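Local coordinates for putative glyoxalase superfamily protein (Ralstonia eutropha, PDB 3IUZ) that probably acts as an iron(II)-dependent 2-oxoadipate dioxygenase/decarboxylase that forms 2-hydroxyglutarate, at residues F103-R108 against D169-R174; L110-N115 against Y130-A135; D244-L249 against F305-R310. All blocks are in the same frame, centred on the assembly; numbering follows the deposited sequence. Where two conformers were deposited one is given.

Contact 1 of 3, residues F103-R108 against D169-R174; sequences FTRILR and DPLTPR
R105 meets D169 end-on, with two nitrogens going to two oxygens. R105 NH1 donates to D169 OD2 at 2.8 Å on the syn side of the carboxylate, with a nearly straight N-H...O angle of 167°. R105 NH2 reaches D169 OD1 at 2.7 Å, but from above the carboxylate plane, the two flat groups being turned 35° from each other. Over one face of the guanidinium lies L171 CB, 3.6 Å from NH2 of R105, while L171 CD2 runs against NE and the methylenes. The other branch of L171, CD1, packs on I106 CG1 at 3.8 Å. Behind this first shell, D169 OD1 also accepts from L171 N at 2.9 Å, an Asx turn, and that donor arrives from the opposite face of the carboxylate to NH2. R105 NE is held by A102 O in its own helix, and the R105 chain runs extended from CG to NE, which carries the charge out from helix 101-110 to the loop. L200 of helix 190-200 touches both I106 and L171. The chemistry thus pairs a partly exposed ion pair with a buried aliphatic patch, and the paired guanidinium, with the extra N-H on OD1, would probably favour the ionised carboxylate.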
ATOM      1  N   PHE A 103       7.852  -4.349   7.198  1.00 13.44           N
ATOM      2  CA  PHE A 103       6.426  -4.181   7.394  1.00 14.28           C
ATOM      3  C   PHE A 103       5.725  -5.256   8.247  1.00 14.09           C
ATOM      4  O   PHE A 103       4.776  -4.933   8.919  1.00 13.86           O
ATOM      5  CB  PHE A 103       5.751  -4.031   6.028  1.00 15.72           C
ATOM      6  CG  PHE A 103       6.069  -2.718   5.412  1.00 14.50           C
ATOM      7  CD1 PHE A 103       5.384  -1.591   5.825  1.00 15.28           C
ATOM      8  CD2 PHE A 103       7.191  -2.573   4.600  1.00 18.57           C
ATOM      9  CE1 PHE A 103       5.752  -0.361   5.381  1.00 18.52           C
ATOM     10  CE2 PHE A 103       7.558  -1.340   4.150  1.00 17.66           C
ATOM     11  CZ  PHE A 103       6.821  -0.240   4.521  1.00 18.07           C
ATOM     12  N   THR A 104       6.179  -6.500   8.254  1.00 13.65           N
ATOM     13  CA  THR A 104       5.512  -7.474   9.122  1.00 13.65           C
ATOM     14  C   THR A 104       5.625  -7.084  10.627  1.00 13.86           C
ATOM     15  O   THR A 104       4.726  -7.368  11.391  1.00 12.62           O
ATOM     16  CB  THR A 104       6.005  -8.898   8.908  1.00 13.85           C
ATOM     17  OG1 THR A 104       7.415  -8.938   8.911  1.00 16.02           O
ATOM     18  CG2 THR A 104       5.491  -9.440   7.529  1.00 10.71           C
ATOM     19  N   ARG A 105       6.733  -6.473  11.010  1.00 13.59           N
ATOM     20  CA  ARG A 105       6.934  -5.906  12.338  1.00 13.98           C
ATOM     21  C   ARG A 105       5.913  -4.807  12.706  1.00 14.44           C
ATOM     22  O   ARG A 105       5.782  -4.482  13.886  1.00 13.81           O
ATOM     23  CB  ARG A 105       8.335  -5.353  12.491  1.00 13.36           C
ATOM     24  CG  ARG A 105       8.560  -3.996  11.764  1.00 14.73           C
ATOM     25  CD  ARG A 105      10.003  -3.558  11.671  1.00 13.76           C
ATOM     26  NE  ARG A 105      10.140  -2.390  10.794  1.00 13.06           N
ATOM     27  CZ  ARG A 105      11.011  -1.390  10.950  1.00 13.06           C
ATOM     28  NH1 ARG A 105      11.889  -1.356  11.949  1.00 10.45           N
ATOM     29  NH2 ARG A 105      11.041  -0.426  10.051  1.00 13.51           N
ATOM     30  N   ILE A 106       5.197  -4.275  11.694  1.00 15.05           N
ATOM     31  CA  ILE A 106       4.122  -3.327  11.867  1.00 14.29           C
ATOM     32  C   ILE A 106       2.768  -4.034  11.749  1.00 13.47           C
ATOM     33  O   ILE A 106       1.888  -3.881  12.609  1.00 13.88           O
ATOM     34  CB  ILE A 106       4.185  -2.175  10.805  1.00 14.52           C
ATOM     35  CG1 ILE A 106       5.478  -1.358  10.896  1.00 14.40           C
ATOM     36  CG2 ILE A 106       2.945  -1.279  10.905  1.00 12.26           C
ATOM     37  CD1 ILE A 106       5.722  -0.357   9.653  1.00  9.86           C
ATOM     38  N   LEU A 107       2.571  -4.806  10.678  1.00 13.18           N
ATOM     39  CA  LEU A 107       1.252  -5.361  10.414  1.00 13.28           C
ATOM     40  C   LEU A 107       0.851  -6.414  11.451  1.00 14.05           C
ATOM     41  O   LEU A 107      -0.329  -6.562  11.747  1.00 14.32           O
ATOM     42  CB  LEU A 107       1.207  -6.033   9.022  1.00 14.05           C
ATOM     43  CG  LEU A 107       1.547  -5.089   7.860  1.00 13.09           C
ATOM     44  CD1 LEU A 107       1.565  -5.718   6.494  1.00 12.64           C
ATOM     45  CD2 LEU A 107       0.573  -3.902   7.865  1.00 14.17           C
ATOM     46  N   ARG A 108       1.833  -7.172  11.954  1.00 13.45           N
ATOM     47  CA  ARG A 108       1.554  -8.281  12.876  1.00 13.87           C
ATOM     48  C   ARG A 108       0.969  -7.728  14.178  1.00 14.39           C
ATOM     49  O   ARG A 108      -0.111  -8.123  14.544  1.00 15.37           O
ATOM     50  CB  ARG A 108       2.792  -9.144  13.089  1.00 14.50           C
ATOM     51  CG  ARG A 108       3.191  -9.916  11.854  1.00 15.97           C
ATOM     52  CD  ARG A 108       2.300 -11.099  11.528  1.00 14.59           C
ATOM     53  NE  ARG A 108       2.568 -12.188  12.439  1.00 17.71           N
ATOM     54  CZ  ARG A 108       1.697 -12.808  13.214  1.00 18.01           C
ATOM     55  NH1 ARG A 108       0.408 -12.490  13.225  1.00 17.40           N
ATOM     56  NH2 ARG A 108       2.142 -13.763  14.035  1.00 22.10           N
ATOM     57  N   ASP A 169      15.383   4.041   8.967  1.00 15.81           N
ATOM     58  CA  ASP A 169      14.286   3.285   9.580  1.00 16.05           C
ATOM     59  C   ASP A 169      13.210   4.240  10.053  1.00 15.75           C
ATOM     60  O   ASP A 169      13.389   5.001  11.036  1.00 14.56           O
ATOM     61  CB  ASP A 169      14.781   2.393  10.725  1.00 16.35           C
ATOM     62  CG  ASP A 169      13.668   1.484  11.287  1.00 16.89           C
ATOM     63  OD1 ASP A 169      12.486   1.700  10.934  1.00 15.63           O
ATOM     64  OD2 ASP A 169      13.989   0.537  12.059  1.00 18.06           O
ATOM     65  N   PRO A 170      12.065   4.256   9.352  1.00 15.41           N
ATOM     66  CA  PRO A 170      10.996   5.177   9.740  1.00 15.49           C
ATOM     67  C   PRO A 170      10.184   4.803  10.979  1.00 14.79           C
ATOM     68  O   PRO A 170       9.420   5.626  11.483  1.00 14.10           O
ATOM     69  CB  PRO A 170      10.076   5.121   8.513  1.00 15.16           C
ATOM     70  CG  PRO A 170      10.168   3.661   8.148  1.00 15.15           C
ATOM     71  CD  PRO A 170      11.612   3.345   8.282  1.00 16.73           C
ATOM     72  N   LEU A 171      10.342   3.591  11.482  1.00 14.69           N
ATOM     73  CA  LEU A 171       9.516   3.121  12.614  1.00 14.34           C
ATOM     74  C   LEU A 171      10.133   3.563  13.949  1.00 13.99           C
ATOM     75  O   LEU A 171      10.976   2.889  14.501  1.00 13.37           O
ATOM     76  CB  LEU A 171       9.406   1.598  12.545  1.00 14.51           C
ATOM     77  CG  LEU A 171       8.321   1.019  13.483  1.00 14.53           C
ATOM     78  CD1 LEU A 171       6.943   1.423  13.064  1.00 11.35           C
ATOM     79  CD2 LEU A 171       8.429  -0.522  13.544  1.00 12.55           C
ATOM     80  N   THR A 172       9.652   4.669  14.474  1.00 13.56           N
ATOM     81  CA  THR A 172      10.281   5.349  15.571  1.00 14.29           C
ATOM     82  C   THR A 172      10.039   4.578  16.907  1.00 15.11           C
ATOM     83  O   THR A 172       9.162   3.708  16.975  1.00 15.16           O
ATOM     84  CB  THR A 172       9.725   6.757  15.720  1.00 13.76           C
ATOM     85  OG1 THR A 172       8.399   6.707  16.254  1.00 12.61           O
ATOM     86  CG2 THR A 172       9.786   7.569  14.392  1.00 13.24           C
ATOM     87  N   PRO A 173      10.761   4.956  17.969  1.00 15.77           N
ATOM     88  CA  PRO A 173      10.546   4.287  19.252  1.00 16.67           C
ATOM     89  C   PRO A 173       9.155   4.490  19.814  1.00 15.49           C
ATOM     90  O   PRO A 173       8.612   3.598  20.445  1.00 14.64           O
ATOM     91  CB  PRO A 173      11.573   4.921  20.174  1.00 16.79           C
ATOM     92  CG  PRO A 173      12.562   5.657  19.297  1.00 16.72           C
ATOM     93  CD  PRO A 173      12.014   5.740  17.936  1.00 16.21           C
ATOM     94  N   ARG A 174       8.611   5.681  19.621  1.00 15.45           N
ATOM     95  CA  ARG A 174       7.268   5.967  20.059  1.00 14.91           C
ATOM     96  C   ARG A 174       6.278   5.114  19.252  1.00 13.70           C
ATOM     97  O   ARG A 174       5.280   4.634  19.810  1.00 13.75           O
ATOM     98  CB  ARG A 174       6.985   7.450  19.884  1.00 14.87           C
ATOM     99  CG  ARG A 174       5.587   7.835  20.284  1.00 16.57           C
ATOM    100  CD  ARG A 174       5.373   7.787  21.800  1.00 18.06           C
ATOM    101  NE  ARG A 174       4.015   8.218  22.110  1.00 14.81           N
ATOM    102  CZ  ARG A 174       3.373   7.956  23.240  1.00 18.01           C
ATOM    103  NH1 ARG A 174       3.949   7.280  24.252  1.00 17.22           N
ATOM    104  NH2 ARG A 174       2.141   8.347  23.353  1.00 15.83           N
TER

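Contact 2 of 3, residues L110-N115 against Y130-A135; sequences LGYRLN and YAHADA
H132 NE2 donates to L110 O at 2.8 Å, a bent bond (143°) in which the oxygen sits somewhat out of the imidazole plane. The other ring nitrogen, ND1, accepts from D134 N, so both nitrogens are used and the proton is placed on NE2. That N-H meets a carbonyl at the end of helix 101-110, where G111 closes a Schellman motif with positive phi. CG of H132 stands anti to the backbone N (chi1 -158°), which brings the imidazole back over G111 and sets its edge against the face of Y112, a T-shaped pair with planes at 82°. Three backbone bonds continue the ladder: A133 N to G111 O at 2.9 Å, R113 N to A131 O at 2.9 Å and A131 N to R113 O at 3.0 Å. They form one end of the antiparallel hairpin of strands 112-120 and 125-132. The tyrosine hydroxyls find partners elsewhere, Y112 OH with N50 and Y130 OH with E100, while the Y130 ring carries L114 CD1 3.7 Å from its CZ. On the other face of the sheet, A133 CB sits centrally over the R113 guanidinium, 3.4 Å from CZ; NE of R113 donates to a hexaethylene glycol, probably from the crystallisation liquor. With both ring nitrogens engaged in this way, H132 is probably neutral and fixed in its ring flip.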
ATOM      1  N   LEU A 110      -0.517  -4.898  14.593  1.00 13.63           N
ATOM      2  CA  LEU A 110      -1.826  -4.343  14.211  1.00 13.87           C
ATOM      3  C   LEU A 110      -2.960  -5.373  14.135  1.00 15.48           C
ATOM      4  O   LEU A 110      -4.121  -4.988  14.148  1.00 14.60           O
ATOM      5  CB  LEU A 110      -1.780  -3.638  12.884  1.00 14.45           C
ATOM      6  CG  LEU A 110      -1.096  -2.261  12.881  1.00 14.68           C
ATOM      7  CD1 LEU A 110      -0.970  -1.730  11.398  1.00 11.32           C
ATOM      8  CD2 LEU A 110      -1.753  -1.202  13.814  1.00 14.14           C
ATOM      9  N   GLY A 111      -2.611  -6.658  14.031  1.00 15.23           N
ATOM     10  CA  GLY A 111      -3.603  -7.720  13.991  1.00 14.93           C
ATOM     11  C   GLY A 111      -3.647  -8.509  12.685  1.00 13.94           C
ATOM     12  O   GLY A 111      -4.526  -9.324  12.508  1.00 14.36           O
ATOM     13  N   TYR A 112      -2.735  -8.247  11.743  1.00 13.85           N
ATOM     14  CA  TYR A 112      -2.680  -9.021  10.502  1.00 14.16           C
ATOM     15  C   TYR A 112      -1.954 -10.377  10.688  1.00 15.14           C
ATOM     16  O   TYR A 112      -1.073 -10.532  11.537  1.00 14.71           O
ATOM     17  CB  TYR A 112      -1.991  -8.239   9.363  1.00 13.74           C
ATOM     18  CG  TYR A 112      -2.795  -7.047   8.910  1.00 14.06           C
ATOM     19  CD1 TYR A 112      -2.678  -5.827   9.562  1.00 16.17           C
ATOM     20  CD2 TYR A 112      -3.666  -7.135   7.812  1.00 13.22           C
ATOM     21  CE1 TYR A 112      -3.408  -4.718   9.143  1.00 15.74           C
ATOM     22  CE2 TYR A 112      -4.420  -6.057   7.418  1.00 16.87           C
ATOM     23  CZ  TYR A 112      -4.281  -4.850   8.076  1.00 17.20           C
ATOM     24  OH  TYR A 112      -5.018  -3.761   7.686  1.00 19.55           O
ATOM     25  N   ARG A 113      -2.323 -11.327   9.814  1.00 16.01           N
ATOM     26  CA  ARG A 113      -1.700 -12.623   9.709  1.00 16.30           C
ATOM     27  C   ARG A 113      -1.432 -12.907   8.262  1.00 16.37           C
ATOM     28  O   ARG A 113      -2.199 -12.515   7.394  1.00 14.97           O
ATOM     29  CB  ARG A 113      -2.644 -13.713  10.188  1.00 18.33           C
ATOM     30  CG  ARG A 113      -2.976 -13.604  11.649  1.00 24.73           C
ATOM     31  CD  ARG A 113      -4.023 -14.651  12.010  1.00 33.45           C
ATOM     32  NE  ARG A 113      -4.318 -14.596  13.433  1.00 39.88           N
ATOM     33  CZ  ARG A 113      -5.466 -15.000  13.985  1.00 45.13           C
ATOM     34  NH1 ARG A 113      -6.458 -15.470  13.226  1.00 45.70           N
ATOM     35  NH2 ARG A 113      -5.632 -14.917  15.310  1.00 47.00           N
ATOM     36  N   LEU A 114      -0.353 -13.626   7.999  1.00 15.57           N
ATOM     37  CA  LEU A 114      -0.053 -14.117   6.665  1.00 15.57           C
ATOM     38  C   LEU A 114      -1.247 -14.871   6.134  1.00 16.04           C
ATOM     39  O   LEU A 114      -1.793 -15.748   6.810  1.00 15.48           O
ATOM     40  CB  LEU A 114       1.178 -15.033   6.707  1.00 15.51           C
ATOM     41  CG  LEU A 114       1.627 -15.621   5.383  1.00 15.87           C
ATOM     42  CD1 LEU A 114       2.174 -14.520   4.463  1.00 14.36           C
ATOM     43  CD2 LEU A 114       2.631 -16.751   5.702  1.00 16.12           C
ATOM     44  N   ASN A 115      -1.684 -14.518   4.939  1.00 16.51           N
ATOM     45  CA  ASN A 115      -2.820 -15.203   4.338  1.00 19.01           C
ATOM     46  C   ASN A 115      -2.508 -15.927   3.015  1.00 20.49           C
ATOM     47  O   ASN A 115      -3.374 -16.583   2.487  1.00 22.26           O
ATOM     48  CB  ASN A 115      -3.954 -14.203   4.143  1.00 18.56           C
ATOM     49  CG  ASN A 115      -5.305 -14.857   3.979  1.00 21.79           C
ATOM     50  OD1 ASN A 115      -5.667 -15.712   4.760  1.00 23.86           O
ATOM     51  ND2 ASN A 115      -6.084 -14.402   2.990  1.00 22.40           N
ATOM     52  N   TYR A 130      -1.441 -10.390   3.553  1.00 13.74           N
ATOM     53  CA  TYR A 130      -1.738 -10.233   4.996  1.00 13.33           C
ATOM     54  C   TYR A 130      -3.189  -9.807   5.163  1.00 14.25           C
ATOM     55  O   TYR A 130      -3.624  -8.770   4.636  1.00 15.27           O
ATOM     56  CB  TYR A 130      -0.777  -9.183   5.628  1.00 13.81           C
ATOM     57  CG  TYR A 130       0.582  -9.772   5.691  1.00 13.15           C
ATOM     58  CD1 TYR A 130       0.909 -10.644   6.718  1.00 14.57           C
ATOM     59  CD2 TYR A 130       1.471  -9.651   4.605  1.00 12.03           C
ATOM     60  CE1 TYR A 130       2.159 -11.284   6.766  1.00 15.59           C
ATOM     61  CE2 TYR A 130       2.696 -10.284   4.609  1.00 12.41           C
ATOM     62  CZ  TYR A 130       3.045 -11.106   5.693  1.00 14.43           C
ATOM     63  OH  TYR A 130       4.240 -11.762   5.672  1.00 16.22           O
ATOM     64  N   ALA A 131      -3.944 -10.598   5.927  1.00 14.01           N
ATOM     65  CA  ALA A 131      -5.343 -10.293   6.218  1.00 14.03           C
ATOM     66  C   ALA A 131      -5.516 -10.077   7.686  1.00 13.80           C
ATOM     67  O   ALA A 131      -4.880 -10.744   8.509  1.00 14.01           O
ATOM     68  CB  ALA A 131      -6.292 -11.455   5.763  1.00 12.24           C
ATOM     69  N   HIS A 132      -6.446  -9.206   8.011  1.00 14.52           N
ATOM     70  CA  HIS A 132      -6.684  -8.857   9.399  1.00 14.43           C
ATOM     71  C   HIS A 132      -7.499  -9.906  10.135  1.00 14.82           C
ATOM     72  O   HIS A 132      -8.611 -10.276   9.712  1.00 15.31           O
ATOM     73  CB  HIS A 132      -7.317  -7.480   9.520  1.00 14.06           C
ATOM     74  CG  HIS A 132      -7.090  -6.880  10.856  1.00 13.40           C
ATOM     75  ND1 HIS A 132      -7.860  -7.224  11.946  1.00 11.96           N
ATOM     76  CD2 HIS A 132      -6.141  -6.020  11.312  1.00 16.15           C
ATOM     77  CE1 HIS A 132      -7.397  -6.601  13.020  1.00 15.14           C
ATOM     78  NE2 HIS A 132      -6.374  -5.833  12.660  1.00 11.46           N
ATOM     79  N   ALA A 133      -6.968 -10.359  11.266  1.00 15.21           N
ATOM     80  CA  ALA A 133      -7.593 -11.467  12.023  1.00 15.48           C
ATOM     81  C   ALA A 133      -8.997 -11.106  12.499  1.00 16.01           C
ATOM     82  O   ALA A 133      -9.783 -11.987  12.718  1.00 17.46           O
ATOM     83  CB  ALA A 133      -6.714 -11.879  13.234  1.00 13.67           C
ATOM     84  N   ASP A 134      -9.312  -9.829  12.679  1.00 16.12           N
ATOM     85  CA  ASP A 134     -10.601  -9.455  13.263  1.00 16.39           C
ATOM     86  C   ASP A 134     -11.695  -9.239  12.224  1.00 17.40           C
ATOM     87  O   ASP A 134     -12.865  -9.174  12.581  1.00 18.44           O
ATOM     88  CB  ASP A 134     -10.516  -8.204  14.161  1.00 16.13           C
ATOM     89  CG  ASP A 134      -9.577  -8.363  15.338  1.00 17.71           C
ATOM     90  OD1 ASP A 134      -9.359  -9.503  15.827  1.00 15.89           O
ATOM     91  OD2 ASP A 134      -9.053  -7.314  15.802  1.00 18.08           O
ATOM     92  N   ALA A 135     -11.332  -9.096  10.959  1.00 17.42           N
ATOM     93  CA  ALA A 135     -12.307  -8.843   9.890  1.00 18.11           C
ATOM     94  C   ALA A 135     -11.595  -9.088   8.555  1.00 17.99           C
ATOM     95  O   ALA A 135     -11.350  -8.133   7.798  1.00 18.31           O
ATOM     96  CB  ALA A 135     -12.857  -7.373   9.975  1.00 17.17           C
TER

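Contact 3 of 3, residues D244-L249 against F305-R310; sequences DDVFGL and FITRDR
V246 CG1 lies 3.8 Å from F305 CB and touches the backbone at I306 and T307, the tight part of this contact. The valine's CG1 is anti to the carbonyl carbon (chi1 -72°), which turns this methyl down onto the strand. Beside it, in the conformer given for L249, one methyl, CD2, lies over the face of the F305 ring, 3.7 Å from the ring centroid and offset toward the rim on the CD1-CE1 side. CD2 alone makes this CH-pi contact, which is not certain for the second conformer; the two side chains cross at about a right angle. Y67 and Y303 meet the F305 ring edge-to-face, completing the tightly packed half. Here the first turn of helix 246-252 is laid beside F305 and I306 of strand 293-306, in the mixed sheet of this glyoxalase-clan protein. D245 is the N-cap of that helix: its carboxylate takes weak bonds from F247 N and G248 N. The looser half is polar. In the conformer given, T307 OG1 is hydrogen-bonded to V243 O, and from the helix it accepts a weak bond, V246 N to T307 OG1 at 3.3 Å with an angle of only 123°. D244 and D245, both exposed, direct their CB atoms away from 305-310 and form the solvent side.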
ATOM      1  N   ASP A 244     -18.404  -5.137  -7.972  1.00 21.27           N
ATOM      2  CA  ASP A 244     -19.261  -6.262  -8.348  1.00 22.05           C
ATOM      3  C   ASP A 244     -18.863  -6.873  -9.656  1.00 22.03           C
ATOM      4  O   ASP A 244     -19.049  -8.076  -9.842  1.00 21.48           O
ATOM      5  CB  ASP A 244     -20.717  -5.827  -8.529  1.00 24.02           C
ATOM      6  CG  ASP A 244     -21.398  -5.443  -7.222  1.00 27.42           C
ATOM      7  OD1 ASP A 244     -20.987  -5.921  -6.129  1.00 33.42           O
ATOM      8  OD2 ASP A 244     -22.374  -4.662  -7.317  1.00 37.03           O
ATOM      9  N   ASP A 245     -18.374  -6.061 -10.593  1.00 21.96           N
ATOM     10  CA  ASP A 245     -18.117  -6.537 -11.939  1.00 22.42           C
ATOM     11  C   ASP A 245     -17.033  -5.764 -12.660  1.00 22.66           C
ATOM     12  O   ASP A 245     -17.288  -4.706 -13.236  1.00 23.04           O
ATOM     13  CB  ASP A 245     -19.415  -6.500 -12.796  1.00 23.44           C
ATOM     14  CG  ASP A 245     -19.169  -6.859 -14.281  1.00 25.10           C
ATOM     15  OD1 ASP A 245     -18.220  -7.579 -14.646  1.00 26.66           O
ATOM     16  OD2 ASP A 245     -19.940  -6.380 -15.111  1.00 32.70           O
ATOM     17  N   VAL A 246     -15.823  -6.316 -12.697  1.00 21.98           N
ATOM     18  CA  VAL A 246     -14.723  -5.589 -13.280  1.00 21.92           C
ATOM     19  C   VAL A 246     -14.897  -5.439 -14.770  1.00 21.65           C
ATOM     20  O   VAL A 246     -14.352  -4.489 -15.337  1.00 19.94           O
ATOM     21  CB  VAL A 246     -13.290  -6.218 -13.034  1.00 22.30           C
ATOM     22  CG1 VAL A 246     -12.871  -6.031 -11.630  1.00 21.69           C
ATOM     23  CG2 VAL A 246     -13.241  -7.675 -13.491  1.00 22.21           C
ATOM     24  N   PHE A 247     -15.589  -6.387 -15.418  1.00 21.81           N
ATOM     25  CA  PHE A 247     -15.717  -6.369 -16.880  1.00 22.72           C
ATOM     26  C   PHE A 247     -16.561  -5.199 -17.319  1.00 21.82           C
ATOM     27  O   PHE A 247     -16.169  -4.420 -18.178  1.00 21.70           O
ATOM     28  CB  PHE A 247     -16.315  -7.694 -17.418  1.00 24.02           C
ATOM     29  CG  PHE A 247     -15.328  -8.807 -17.398  1.00 25.64           C
ATOM     30  CD1 PHE A 247     -14.263  -8.797 -18.273  1.00 28.10           C
ATOM     31  CD2 PHE A 247     -15.391  -9.784 -16.440  1.00 27.55           C
ATOM     32  CE1 PHE A 247     -13.294  -9.797 -18.231  1.00 30.69           C
ATOM     33  CE2 PHE A 247     -14.420 -10.772 -16.389  1.00 29.11           C
ATOM     34  CZ  PHE A 247     -13.380 -10.778 -17.268  1.00 28.96           C
ATOM     35  N   GLY A 248     -17.746  -5.124 -16.741  1.00 21.86           N
ATOM     36  CA  GLY A 248     -18.664  -3.995 -16.967  1.00 21.58           C
ATOM     37  C   GLY A 248     -17.985  -2.662 -16.643  1.00 20.19           C
ATOM     38  O   GLY A 248     -18.075  -1.723 -17.412  1.00 19.46           O
ATOM     39  N   LEU A 249     -17.293  -2.596 -15.516  1.00 19.48           N
ATOM     40  CA  LEU A 249     -16.683  -1.349 -15.078  0.50 19.75           C
ATOM     41  C   LEU A 249     -15.571  -0.922 -16.040  1.00 19.57           C
ATOM     42  O   LEU A 249     -15.496   0.234 -16.415  1.00 19.38           O
ATOM     43  CB  LEU A 249     -16.163  -1.482 -13.655  0.50 19.66           C
ATOM     44  CG  LEU A 249     -15.565  -0.256 -12.936  0.50 18.57           C
ATOM     45  CD1 LEU A 249     -16.453   0.970 -13.012  0.50 14.33           C
ATOM     46  CD2 LEU A 249     -15.314  -0.661 -11.496  0.50 16.20           C
ATOM     47  N   PHE A 305      -8.975  -2.448  -9.857  1.00 14.33           N
ATOM     48  CA  PHE A 305     -10.271  -2.996  -9.533  1.00 15.56           C
ATOM     49  C   PHE A 305     -10.180  -4.515  -9.420  1.00 15.74           C
ATOM     50  O   PHE A 305      -9.430  -5.167 -10.154  1.00 14.90           O
ATOM     51  CB  PHE A 305     -11.281  -2.682 -10.625  1.00 15.19           C
ATOM     52  CG  PHE A 305     -11.512  -1.235 -10.822  1.00 17.20           C
ATOM     53  CD1 PHE A 305     -12.270  -0.512  -9.942  1.00 17.45           C
ATOM     54  CD2 PHE A 305     -10.936  -0.574 -11.881  1.00 20.99           C
ATOM     55  CE1 PHE A 305     -12.481   0.850 -10.108  1.00 18.90           C
ATOM     56  CE2 PHE A 305     -11.180   0.799 -12.045  1.00 23.94           C
ATOM     57  CZ  PHE A 305     -11.948   1.482 -11.144  1.00 20.68           C
ATOM     58  N   ILE A 306     -11.005  -5.074  -8.530  1.00 15.77           N
ATOM     59  CA  ILE A 306     -10.997  -6.511  -8.318  1.00 15.67           C
ATOM     60  C   ILE A 306     -12.424  -6.954  -8.054  1.00 15.76           C
ATOM     61  O   ILE A 306     -13.188  -6.235  -7.419  1.00 16.34           O
ATOM     62  CB  ILE A 306     -10.106  -6.895  -7.123  1.00 15.79           C
ATOM     63  CG1 ILE A 306      -9.883  -8.423  -7.054  1.00 17.65           C
ATOM     64  CG2 ILE A 306     -10.667  -6.337  -5.809  1.00 13.63           C
ATOM     65  CD1 ILE A 306      -8.567  -8.771  -6.220  1.00 15.76           C
ATOM     66  N   THR A 307     -12.774  -8.118  -8.589  1.00 15.70           N
ATOM     67  CA  THR A 307     -13.994  -8.816  -8.207  0.50 16.09           C
ATOM     68  C   THR A 307     -13.602 -10.173  -7.567  1.00 17.14           C
ATOM     69  O   THR A 307     -12.729 -10.898  -8.084  1.00 17.31           O
ATOM     70  CB  THR A 307     -14.962  -9.001  -9.417  0.50 16.19           C
ATOM     71  OG1 THR A 307     -15.547  -7.742  -9.759  0.50 13.86           O
ATOM     72  CG2 THR A 307     -16.088  -9.980  -9.088  0.50 13.51           C
ATOM     73  N   ARG A 308     -14.206 -10.490  -6.437  1.00 18.26           N
ATOM     74  CA  ARG A 308     -13.880 -11.719  -5.711  1.00 19.15           C
ATOM     75  C   ARG A 308     -15.188 -12.475  -5.549  1.00 20.80           C
ATOM     76  O   ARG A 308     -16.102 -12.002  -4.871  1.00 19.30           O
ATOM     77  CB  ARG A 308     -13.298 -11.438  -4.337  1.00 18.78           C
ATOM     78  CG  ARG A 308     -11.985 -10.784  -4.329  1.00 17.85           C
ATOM     79  CD  ARG A 308     -11.578 -10.514  -2.868  1.00 20.30           C
ATOM     80  NE  ARG A 308     -10.250  -9.925  -2.778  1.00 17.83           N
ATOM     81  CZ  ARG A 308      -9.118 -10.546  -3.067  1.00 15.75           C
ATOM     82  NH1 ARG A 308      -9.080 -11.839  -3.430  1.00 17.36           N
ATOM     83  NH2 ARG A 308      -7.991  -9.873  -2.927  1.00 16.50           N
ATOM     84  N   ASP A 309     -15.260 -13.643  -6.162  1.00 21.91           N
ATOM     85  CA  ASP A 309     -16.419 -14.480  -6.023  1.00 24.21           C
ATOM     86  C   ASP A 309     -16.543 -14.962  -4.578  1.00 26.61           C
ATOM     87  O   ASP A 309     -15.538 -15.164  -3.881  1.00 24.87           O
ATOM     88  CB  ASP A 309     -16.298 -15.696  -6.932  1.00 25.08           C
ATOM     89  CG  ASP A 309     -16.643 -15.401  -8.369  1.00 27.81           C
ATOM     90  OD1 ASP A 309     -16.934 -14.234  -8.718  1.00 30.24           O
ATOM     91  OD2 ASP A 309     -16.595 -16.384  -9.147  1.00 33.33           O
ATOM     92  N   ARG A 310     -17.778 -15.167  -4.152  1.00 29.58           N
ATOM     93  CA  ARG A 310     -18.060 -15.731  -2.830  1.00 33.27           C
ATOM     94  C   ARG A 310     -18.159 -17.252  -2.930  1.00 36.13           C
ATOM     95  O   ARG A 310     -18.570 -17.780  -3.965  1.00 37.57           O
ATOM     96  CB  ARG A 310     -19.351 -15.114  -2.264  1.00 33.91           C
TER

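In the fold
Of the segments in contact, helix 101-110 is met first along the chain from the N terminus, and contact 1 closes a long loop by tying it to residues 169-174, which lead into helix 173-185. Contact 2 is nested inside that loop: strand 112-120 follows the helix directly and pairs with 125-132 as a hairpin of the mixed sheet. The two touch, with L107 O probably hydrogen-bonded to Y112 N and L107 CD1 packed on the Y130 ring. Contact 3 follows in series, closing its own loop from helix 246-252 to strand 293-306. It reaches the same sheet as contact 2, their centres about 23 Å apart, but lies across the chain's centre from contact 1, about 33 Å between centres.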